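Local structure of cryptic loci regulator 2 (Schizosaccharomyces pombe 972h-, 5IKJ) at residues R178-W192 and E201-M213. The protein promotes transcriptional silencing of heterochromatin as part of the SHREC repressor complex, acting upstream of histone deacetylases and helping to position nucleosomes. Sequence-based numbering, arbitrary orientation.
Sequences RPFRSVNDFLHHLYW and ESTCCCVLCSGNM. With ZN (zinc ion), chain C.
His-188 and Cys-206 bring the two backbones closest, CA to CA 4.8 Å, where residues 204-206 run past helix 183-195 in the opposite chain direction, from Trp-192 to His-188; Leu-208 then lies against Arg-178 to Phe-180. A zinc ion joins the two segments, held by one histidine and three cysteines. His-189 gives ND1 at 2.1 Å from the zinc, and Cys-204, Cys-206 and Cys-209 give their SG atoms. The imidazole of His-189 swings off the helix with chi1 at -165° (CG trans to N), which turns ND1 to the metal, while NE2 is hydrogen-bonded to Asp-21, which probably fixes the ring's rotation and makes it a stronger ligand. The thiolates also receive backbone N-H groups: Cys-206 N donates to Cys-204 SG, and Cys-209 N to Cys-206 SG, the latter an N-cap bond that starts helix 207-210 at the metal. Such bonds would help to spread the negative charge of the sulfurs.

Aromatic rings pack on two sides of the site. The indole of Trp-192 presents one face to Cys-204 CB, a CH-pi contact 3.7 Å from the centroid of its five-membered ring, and NE1 is hydrogen-bonded to Asn-200 O. Thr-203 OG1, hydrogen-bonded to Asp-196 OD2 and Asn-200 O, lies in the indole plane at that edge. Further along, Leu-208 CD1 sits over the centre of the Phe-180 ring, 3.6 Å from its centroid, and Cys-206 SG meets the same ring edge-on. A water bridges His-188 O and Cys-205 N, 2.9 Å from each.

On the other face of helix 183-195, Val-183 and Phe-186 pack on helix 50-67, and Phe-180 is tied through its backbone to Leu-171 of strand 168-172. Helix 214-237, following directly in the chain, touches His-188 and Cys-205 through Lys-218.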
ATOM      1  N   ARG A 178     -29.779  18.043   0.089  1.00 54.56           N
ATOM      2  CA  ARG A 178     -29.284  18.390  -1.229  1.00 56.95           C
ATOM      3  C   ARG A 178     -29.072  17.140  -2.075  1.00 50.49           C
ATOM      4  O   ARG A 178     -28.793  16.060  -1.546  1.00 51.33           O
ATOM      5  CB  ARG A 178     -27.965  19.160  -1.122  1.00 53.14           C
ATOM      6  CG  ARG A 178     -28.126  20.524  -0.484  1.00 58.02           C
ATOM      7  CD  ARG A 178     -26.805  21.253  -0.358  1.00 57.13           C
ATOM      8  NE  ARG A 178     -26.953  22.482   0.415  1.00 62.10           N
ATOM      9  CZ  ARG A 178     -26.082  23.486   0.410  1.00 56.76           C
ATOM     10  NH1 ARG A 178     -24.991  23.423  -0.342  1.00 62.26           N
ATOM     11  NH2 ARG A 178     -26.309  24.560   1.152  1.00 54.34           N
ATOM     12  N   PRO A 179     -29.206  17.261  -3.392  1.00 50.28           N
ATOM     13  CA  PRO A 179     -29.006  16.103  -4.266  1.00 53.77           C
ATOM     14  C   PRO A 179     -27.545  15.893  -4.622  1.00 49.80           C
ATOM     15  O   PRO A 179     -26.733  16.819  -4.605  1.00 54.94           O
ATOM     16  CB  PRO A 179     -29.814  16.472  -5.515  1.00 53.14           C
ATOM     17  CG  PRO A 179     -29.712  17.963  -5.571  1.00 54.33           C
ATOM     18  CD  PRO A 179     -29.679  18.439  -4.141  1.00 51.54           C
ATOM     19  N   PHE A 180     -27.218  14.642  -4.942  1.00 50.82           N
ATOM     20  CA  PHE A 180     -25.993  14.324  -5.669  1.00 55.43           C
ATOM     21  C   PHE A 180     -26.298  14.489  -7.153  1.00 60.47           C
ATOM     22  O   PHE A 180     -27.087  13.724  -7.718  1.00 52.68           O
ATOM     23  CB  PHE A 180     -25.514  12.905  -5.369  1.00 49.93           C
ATOM     24  CG  PHE A 180     -24.962  12.720  -3.980  1.00 51.83           C
ATOM     25  CD1 PHE A 180     -23.660  13.087  -3.680  1.00 53.43           C
ATOM     26  CD2 PHE A 180     -25.738  12.153  -2.982  1.00 54.59           C
ATOM     27  CE1 PHE A 180     -23.147  12.906  -2.408  1.00 56.31           C
ATOM     28  CE2 PHE A 180     -25.230  11.969  -1.708  1.00 52.65           C
ATOM     29  CZ  PHE A 180     -23.934  12.345  -1.420  1.00 50.50           C
ATOM     30  N   ARG A 181     -25.685  15.488  -7.784  1.00 58.27           N
ATOM     31  CA  ARG A 181     -26.029  15.845  -9.154  1.00 54.81           C
ATOM     32  C   ARG A 181     -25.314  14.993 -10.193  1.00 49.62           C
ATOM     33  O   ARG A 181     -25.580  15.151 -11.389  1.00 54.47           O
ATOM     34  CB  ARG A 181     -25.729  17.326  -9.392  1.00 57.99           C
ATOM     35  CG  ARG A 181     -26.355  18.229  -8.343  1.00 53.09           C
ATOM     36  CD  ARG A 181     -26.402  19.673  -8.794  1.00 62.41           C
ATOM     37  NE  ARG A 181     -26.945  20.543  -7.756  1.00 58.98           N
ATOM     38  CZ  ARG A 181     -27.389  21.779  -7.965  1.00 61.14           C
ATOM     39  NH1 ARG A 181     -27.366  22.303  -9.183  1.00 56.18           N
ATOM     40  NH2 ARG A 181     -27.865  22.489  -6.952  1.00 58.60           N
ATOM     41  N   SER A 182     -24.427  14.096  -9.772  1.00 55.31           N
ATOM     42  CA  SER A 182     -23.797  13.146 -10.674  1.00 57.97           C
ATOM     43  C   SER A 182     -23.587  11.837  -9.929  1.00 58.56           C
ATOM     44  O   SER A 182     -23.486  11.815  -8.700  1.00 52.86           O
ATOM     45  CB  SER A 182     -22.455  13.663 -11.209  1.00 51.08           C
ATOM     46  OG  SER A 182     -21.436  13.546 -10.232  1.00 61.07           O
ATOM     47  N   VAL A 183     -23.533  10.740 -10.687  1.00 56.60           N
ATOM     48  CA  VAL A 183     -23.237   9.444 -10.086  1.00 57.95           C
ATOM     49  C   VAL A 183     -21.857   9.463  -9.448  1.00 59.42           C
ATOM     50  O   VAL A 183     -21.601   8.739  -8.478  1.00 51.51           O
ATOM     51  CB  VAL A 183     -23.355   8.327 -11.143  1.00 57.30           C
ATOM     52  CG1 VAL A 183     -22.330   8.526 -12.257  1.00 56.26           C
ATOM     53  CG2 VAL A 183     -23.195   6.958 -10.496  1.00 55.12           C
ATOM     54  N   ASN A 184     -20.951  10.287  -9.975  1.00 61.65           N
ATOM     55  CA  ASN A 184     -19.593  10.341  -9.446  1.00 57.67           C
ATOM     56  C   ASN A 184     -19.564  10.961  -8.054  1.00 48.52           C
ATOM     57  O   ASN A 184     -18.778  10.539  -7.199  1.00 53.43           O
ATOM     58  CB  ASN A 184     -18.695  11.124 -10.404  1.00 58.57           C
ATOM     59  CG  ASN A 184     -18.796  10.624 -11.834  1.00 76.18           C
ATOM     60  OD1 ASN A 184     -19.534  11.184 -12.648  1.00 70.23           O
ATOM     61  ND2 ASN A 184     -18.060   9.564 -12.147  1.00 74.47           N
ATOM     62  N   ASP A 185     -20.413  11.961  -7.805  1.00 52.40           N
ATOM     63  CA  ASP A 185     -20.451  12.581  -6.483  1.00 56.68           C
ATOM     64  C   ASP A 185     -21.089  11.652  -5.458  1.00 56.86           C
ATOM     65  O   ASP A 185     -20.635  11.581  -4.310  1.00 53.48           O
ATOM     66  CB  ASP A 185     -21.204  13.910  -6.549  1.00 51.69           C
ATOM     67  CG  ASP A 185     -20.429  14.984  -7.290  1.00 57.69           C
ATOM     68  OD1 ASP A 185     -19.199  14.835  -7.450  1.00 60.96           O
ATOM     69  OD2 ASP A 185     -21.051  15.984  -7.707  1.00 61.63           O
ATOM     70  N   PHE A 186     -22.145  10.934  -5.850  1.00 52.89           N
ATOM     71  CA  PHE A 186     -22.777   9.988  -4.938  1.00 51.97           C
ATOM     72  C   PHE A 186     -21.833   8.860  -4.551  1.00 51.30           C
ATOM     73  O   PHE A 186     -21.901   8.356  -3.425  1.00 59.54           O
ATOM     74  CB  PHE A 186     -24.041   9.407  -5.571  1.00 51.85           C
ATOM     75  CG  PHE A 186     -24.581   8.207  -4.845  1.00 56.35           C
ATOM     76  CD1 PHE A 186     -25.100   8.330  -3.567  1.00 54.98           C
ATOM     77  CD2 PHE A 186     -24.568   6.957  -5.439  1.00 54.76           C
ATOM     78  CE1 PHE A 186     -25.598   7.230  -2.896  1.00 53.24           C
ATOM     79  CE2 PHE A 186     -25.066   5.851  -4.772  1.00 61.95           C
ATOM     80  CZ  PHE A 186     -25.581   5.989  -3.499  1.00 48.57           C
ATOM     81  N   LEU A 187     -20.945   8.454  -5.463  1.00 55.15           N
ATOM     82  CA  LEU A 187     -20.126   7.270  -5.223  1.00 54.59           C
ATOM     83  C   LEU A 187     -19.323   7.393  -3.934  1.00 60.16           C
ATOM     84  O   LEU A 187     -19.174   6.414  -3.194  1.00 62.77           O
ATOM     85  CB  LEU A 187     -19.190   7.026  -6.405  1.00 60.87           C
ATOM     86  CG  LEU A 187     -19.614   5.956  -7.410  1.00 66.50           C
ATOM     87  CD1 LEU A 187     -18.573   5.857  -8.501  1.00 60.37           C
ATOM     88  CD2 LEU A 187     -19.807   4.595  -6.743  1.00 67.88           C
ATOM     89  N   HIS A 188     -18.789   8.581  -3.652  1.00 52.73           N
ATOM     90  CA  HIS A 188     -17.991   8.750  -2.443  1.00 53.13           C
ATOM     91  C   HIS A 188     -18.836   8.542  -1.193  1.00 47.42           C
ATOM     92  O   HIS A 188     -18.378   7.927  -0.224  1.00 51.44           O
ATOM     93  CB  HIS A 188     -17.333  10.128  -2.439  1.00 59.02           C
ATOM     94  CG  HIS A 188     -16.291  10.295  -3.500  1.00 67.26           C
ATOM     95  ND1 HIS A 188     -15.010   9.804  -3.365  1.00 58.74           N
ATOM     96  CD2 HIS A 188     -16.342  10.886  -4.718  1.00 52.07           C
ATOM     97  CE1 HIS A 188     -14.315  10.089  -4.452  1.00 56.65           C
ATOM     98  NE2 HIS A 188     -15.100  10.746  -5.287  1.00 62.57           N
ATOM     99  N   HIS A 189     -20.075   9.039  -1.197  1.00 47.02           N
ATOM    100  CA  HIS A 189     -20.977   8.771  -0.083  1.00 50.23           C
ATOM    101  C   HIS A 189     -21.378   7.303  -0.046  1.00 59.02           C
ATOM    102  O   HIS A 189     -21.445   6.699   1.031  1.00 54.85           O
ATOM    103  CB  HIS A 189     -22.214   9.662  -0.180  1.00 52.32           C
ATOM    104  CG  HIS A 189     -23.012   9.719   1.084  1.00 53.41           C
ATOM    105  ND1 HIS A 189     -22.615  10.451   2.181  1.00 55.20           N
ATOM    106  CD2 HIS A 189     -24.182   9.129   1.429  1.00 57.82           C
ATOM    107  CE1 HIS A 189     -23.506  10.315   3.147  1.00 58.48           C
ATOM    108  NE2 HIS A 189     -24.467   9.517   2.716  1.00 61.39           N
ATOM    109  N   LEU A 190     -21.654   6.712  -1.212  1.00 57.10           N
ATOM    110  CA  LEU A 190     -21.947   5.284  -1.264  1.00 56.37           C
ATOM    111  C   LEU A 190     -20.815   4.472  -0.652  1.00 50.30           C
ATOM    112  O   LEU A 190     -21.055   3.538   0.122  1.00 52.30           O
ATOM    113  CB  LEU A 190     -22.186   4.848  -2.711  1.00 55.02           C
ATOM    114  CG  LEU A 190     -22.459   3.355  -2.920  1.00 55.98           C
ATOM    115  CD1 LEU A 190     -23.735   2.933  -2.209  1.00 59.37           C
ATOM    116  CD2 LEU A 190     -22.531   3.013  -4.400  1.00 60.26           C
ATOM    117  N   TYR A 191     -19.572   4.812  -0.995  1.00 51.17           N
ATOM    118  CA  TYR A 191     -18.424   4.078  -0.476  1.00 54.03           C
ATOM    119  C   TYR A 191     -18.296   4.248   1.033  1.00 55.97           C
ATOM    120  O   TYR A 191     -17.887   3.318   1.736  1.00 52.53           O
ATOM    121  CB  TYR A 191     -17.159   4.549  -1.190  1.00 49.21           C
ATOM    122  CG  TYR A 191     -15.883   3.919  -0.689  1.00 62.47           C
ATOM    123  CD1 TYR A 191     -15.512   2.643  -1.092  1.00 67.08           C
ATOM    124  CD2 TYR A 191     -15.042   4.607   0.172  1.00 61.25           C
ATOM    125  CE1 TYR A 191     -14.341   2.067  -0.641  1.00 65.11           C
ATOM    126  CE2 TYR A 191     -13.870   4.041   0.626  1.00 63.96           C
ATOM    127  CZ  TYR A 191     -13.524   2.772   0.217  1.00 68.70           C
ATOM    128  OH  TYR A 191     -12.356   2.204   0.671  1.00 84.60           O
ATOM    129  N   TRP A 192     -18.644   5.429   1.549  1.00 50.91           N
ATOM    130  CA  TRP A 192     -18.630   5.644   2.992  1.00 44.67           C
ATOM    131  C   TRP A 192     -19.701   4.812   3.686  1.00 58.83           C
ATOM    132  O   TRP A 192     -19.487   4.321   4.800  1.00 57.44           O
ATOM    133  CB  TRP A 192     -18.826   7.129   3.295  1.00 46.44           C
ATOM    134  CG  TRP A 192     -19.016   7.434   4.747  1.00 59.15           C
ATOM    135  CD1 TRP A 192     -18.043   7.554   5.694  1.00 53.33           C
ATOM    136  CD2 TRP A 192     -20.260   7.670   5.418  1.00 56.17           C
ATOM    137  NE1 TRP A 192     -18.602   7.844   6.915  1.00 58.99           N
ATOM    138  CE2 TRP A 192     -19.963   7.921   6.771  1.00 57.51           C
ATOM    139  CE3 TRP A 192     -21.597   7.690   5.006  1.00 54.95           C
ATOM    140  CZ2 TRP A 192     -20.951   8.189   7.717  1.00 52.25           C
ATOM    141  CZ3 TRP A 192     -22.577   7.955   5.946  1.00 54.22           C
ATOM    142  CH2 TRP A 192     -22.249   8.202   7.286  1.00 55.38           C
ATOM    143  N   GLU A 201     -19.902  10.598  10.286  1.00 69.38           N
ATOM    144  CA  GLU A 201     -20.089  11.449   9.117  1.00 70.98           C
ATOM    145  C   GLU A 201     -18.828  12.219   8.744  1.00 74.95           C
ATOM    146  O   GLU A 201     -18.747  12.742   7.628  1.00 69.58           O
ATOM    147  CB  GLU A 201     -21.235  12.428   9.374  1.00 78.09           C
ATOM    148  CG  GLU A 201     -22.551  11.751   9.739  1.00 87.72           C
ATOM    149  CD  GLU A 201     -23.149  12.283  11.027  1.00 97.92           C
ATOM    150  OE1 GLU A 201     -23.000  13.492  11.302  1.00113.59           O
ATOM    151  OE2 GLU A 201     -23.766  11.488  11.768  1.00 88.82           O
ATOM    152  N   SER A 202     -17.846  12.298   9.643  1.00 70.65           N
ATOM    153  CA  SER A 202     -16.646  13.086   9.396  1.00 66.38           C
ATOM    154  C   SER A 202     -15.624  12.372   8.521  1.00 63.18           C
ATOM    155  O   SER A 202     -14.671  13.014   8.069  1.00 70.93           O
ATOM    156  CB  SER A 202     -15.991  13.466  10.726  1.00 75.24           C
ATOM    157  OG  SER A 202     -16.846  14.288  11.500  1.00 79.05           O
ATOM    158  N   THR A 203     -15.793  11.075   8.272  1.00 68.47           N
ATOM    159  CA  THR A 203     -14.832  10.304   7.497  1.00 58.00           C
ATOM    160  C   THR A 203     -15.222  10.171   6.032  1.00 58.19           C
ATOM    161  O   THR A 203     -14.523   9.485   5.280  1.00 63.46           O
ATOM    162  CB  THR A 203     -14.662   8.906   8.105  1.00 62.95           C
ATOM    163  OG1 THR A 203     -15.787   8.090   7.761  1.00 60.18           O
ATOM    164  CG2 THR A 203     -14.549   8.989   9.622  1.00 63.34           C
ATOM    165  N   CYS A 204     -16.312  10.805   5.607  1.00 60.95           N
ATOM    166  CA  CYS A 204     -16.757  10.733   4.223  1.00 61.16           C
ATOM    167  C   CYS A 204     -16.107  11.834   3.398  1.00 57.09           C
ATOM    168  O   CYS A 204     -15.971  12.972   3.855  1.00 60.32           O
ATOM    169  CB  CYS A 204     -18.281  10.851   4.139  1.00 47.58           C
ATOM    170  SG  CYS A 204     -18.959  10.583   2.480  1.00 49.32           S
ATOM    171  N   CYS A 205     -15.710  11.489   2.175  1.00 55.70           N
ATOM    172  CA  CYS A 205     -15.079  12.434   1.264  1.00 57.01           C
ATOM    173  C   CYS A 205     -16.064  13.096   0.309  1.00 57.51           C
ATOM    174  O   CYS A 205     -15.650  13.941  -0.491  1.00 59.34           O
ATOM    175  CB  CYS A 205     -13.991  11.733   0.442  1.00 54.19           C
ATOM    176  SG  CYS A 205     -12.765  10.832   1.411  1.00 70.00           S
ATOM    177  N   CYS A 206     -17.346  12.743   0.370  1.00 56.49           N
ATOM    178  CA  CYS A 206     -18.291  13.226  -0.624  1.00 53.62           C
ATOM    179  C   CYS A 206     -18.538  14.722  -0.447  1.00 53.44           C
ATOM    180  O   CYS A 206     -18.260  15.309   0.601  1.00 54.97           O
ATOM    181  CB  CYS A 206     -19.610  12.457  -0.534  1.00 46.69           C
ATOM    182  SG  CYS A 206     -20.868  13.232   0.506  1.00 56.10           S
ATOM    183  N   VAL A 207     -19.091  15.335  -1.496  1.00 58.75           N
ATOM    184  CA  VAL A 207     -19.214  16.789  -1.532  1.00 55.88           C
ATOM    185  C   VAL A 207     -20.205  17.279  -0.486  1.00 57.48           C
ATOM    186  O   VAL A 207     -20.049  18.380   0.056  1.00 59.96           O
ATOM    187  CB  VAL A 207     -19.626  17.263  -2.940  1.00 58.61           C
ATOM    188  CG1 VAL A 207     -19.443  18.772  -3.063  1.00 72.53           C
ATOM    189  CG2 VAL A 207     -18.828  16.542  -4.022  1.00 80.51           C
ATOM    190  N   LEU A 208     -21.234  16.487  -0.182  1.00 54.48           N
ATOM    191  CA  LEU A 208     -22.295  16.959   0.701  1.00 56.39           C
ATOM    192  C   LEU A 208     -21.925  16.830   2.173  1.00 46.98           C
ATOM    193  O   LEU A 208     -22.460  17.572   3.005  1.00 52.01           O
ATOM    194  CB  LEU A 208     -23.591  16.199   0.407  1.00 55.18           C
ATOM    195  CG  LEU A 208     -24.155  16.367  -1.008  1.00 51.69           C
ATOM    196  CD1 LEU A 208     -25.455  15.592  -1.157  1.00 56.35           C
ATOM    197  CD2 LEU A 208     -24.375  17.833  -1.359  1.00 54.09           C
ATOM    198  N   CYS A 209     -21.023  15.912   2.517  1.00 42.86           N
ATOM    199  CA  CYS A 209     -20.530  15.814   3.885  1.00 48.35           C
ATOM    200  C   CYS A 209     -19.292  16.663   4.122  1.00 56.45           C
ATOM    201  O   CYS A 209     -19.061  17.104   5.254  1.00 53.81           O
ATOM    202  CB  CYS A 209     -20.205  14.357   4.234  1.00 53.49           C
ATOM    203  SG  CYS A 209     -21.564  13.195   3.962  1.00 54.79           S
ATOM    204  N   SER A 210     -18.494  16.910   3.080  1.00 56.64           N
ATOM    205  CA  SER A 210     -17.208  17.574   3.228  1.00 58.18           C
ATOM    206  C   SER A 210     -17.163  18.982   2.653  1.00 52.94           C
ATOM    207  O   SER A 210     -16.275  19.752   3.030  1.00 60.80           O
ATOM    208  CB  SER A 210     -16.106  16.738   2.562  1.00 53.26           C
ATOM    209  OG  SER A 210     -15.947  15.493   3.219  1.00 78.18           O
ATOM    210  N   GLY A 211     -18.085  19.338   1.763  1.00 58.43           N
ATOM    211  CA  GLY A 211     -18.046  20.638   1.121  1.00 62.80           C
ATOM    212  C   GLY A 211     -16.694  20.960   0.514  1.00 58.46           C
ATOM    213  O   GLY A 211     -16.227  20.253  -0.383  1.00 58.19           O
ATOM    214  N   ASN A 212     -16.051  22.022   1.006  1.00 62.06           N
ATOM    215  CA  ASN A 212     -14.806  22.492   0.407  1.00 70.88           C
ATOM    216  C   ASN A 212     -13.618  21.590   0.718  1.00 64.94           C
ATOM    217  O   ASN A 212     -12.605  21.665   0.015  1.00 62.81           O
ATOM    218  CB  ASN A 212     -14.505  23.917   0.873  1.00 60.82           C
ATOM    219  CG  ASN A 212     -15.194  24.966   0.021  1.00 73.71           C
ATOM    220  OD1 ASN A 212     -15.597  24.700  -1.111  1.00 76.34           O
ATOM    221  ND2 ASN A 212     -15.323  26.172   0.561  1.00 71.07           N
ATOM    222  N   MET A 213     -13.710  20.749   1.745  1.00 47.94           N
ATOM    223  CA  MET A 213     -12.636  19.819   2.070  1.00 52.38           C
ATOM    224  C   MET A 213     -12.674  18.556   1.219  1.00 55.10           C
ATOM    225  O   MET A 213     -11.910  17.623   1.491  1.00 59.54           O
ATOM    226  CB  MET A 213     -12.704  19.435   3.550  1.00 60.37           C
ATOM    227  CG  MET A 213     -12.391  20.570   4.516  1.00 58.23           C
ATOM    228  SD  MET A 213     -10.711  21.206   4.351  1.00 70.48           S
ATOM    229  CE  MET A 213     -11.014  22.723   3.448  1.00 80.39           C
TER
HETATM  230 ZN    ZN C 601     -20.900  11.663   2.296  1.00 47.72          ZN
HETATM  231  O   HOH W   1     -16.109   8.707   1.453  1.00 54.06           O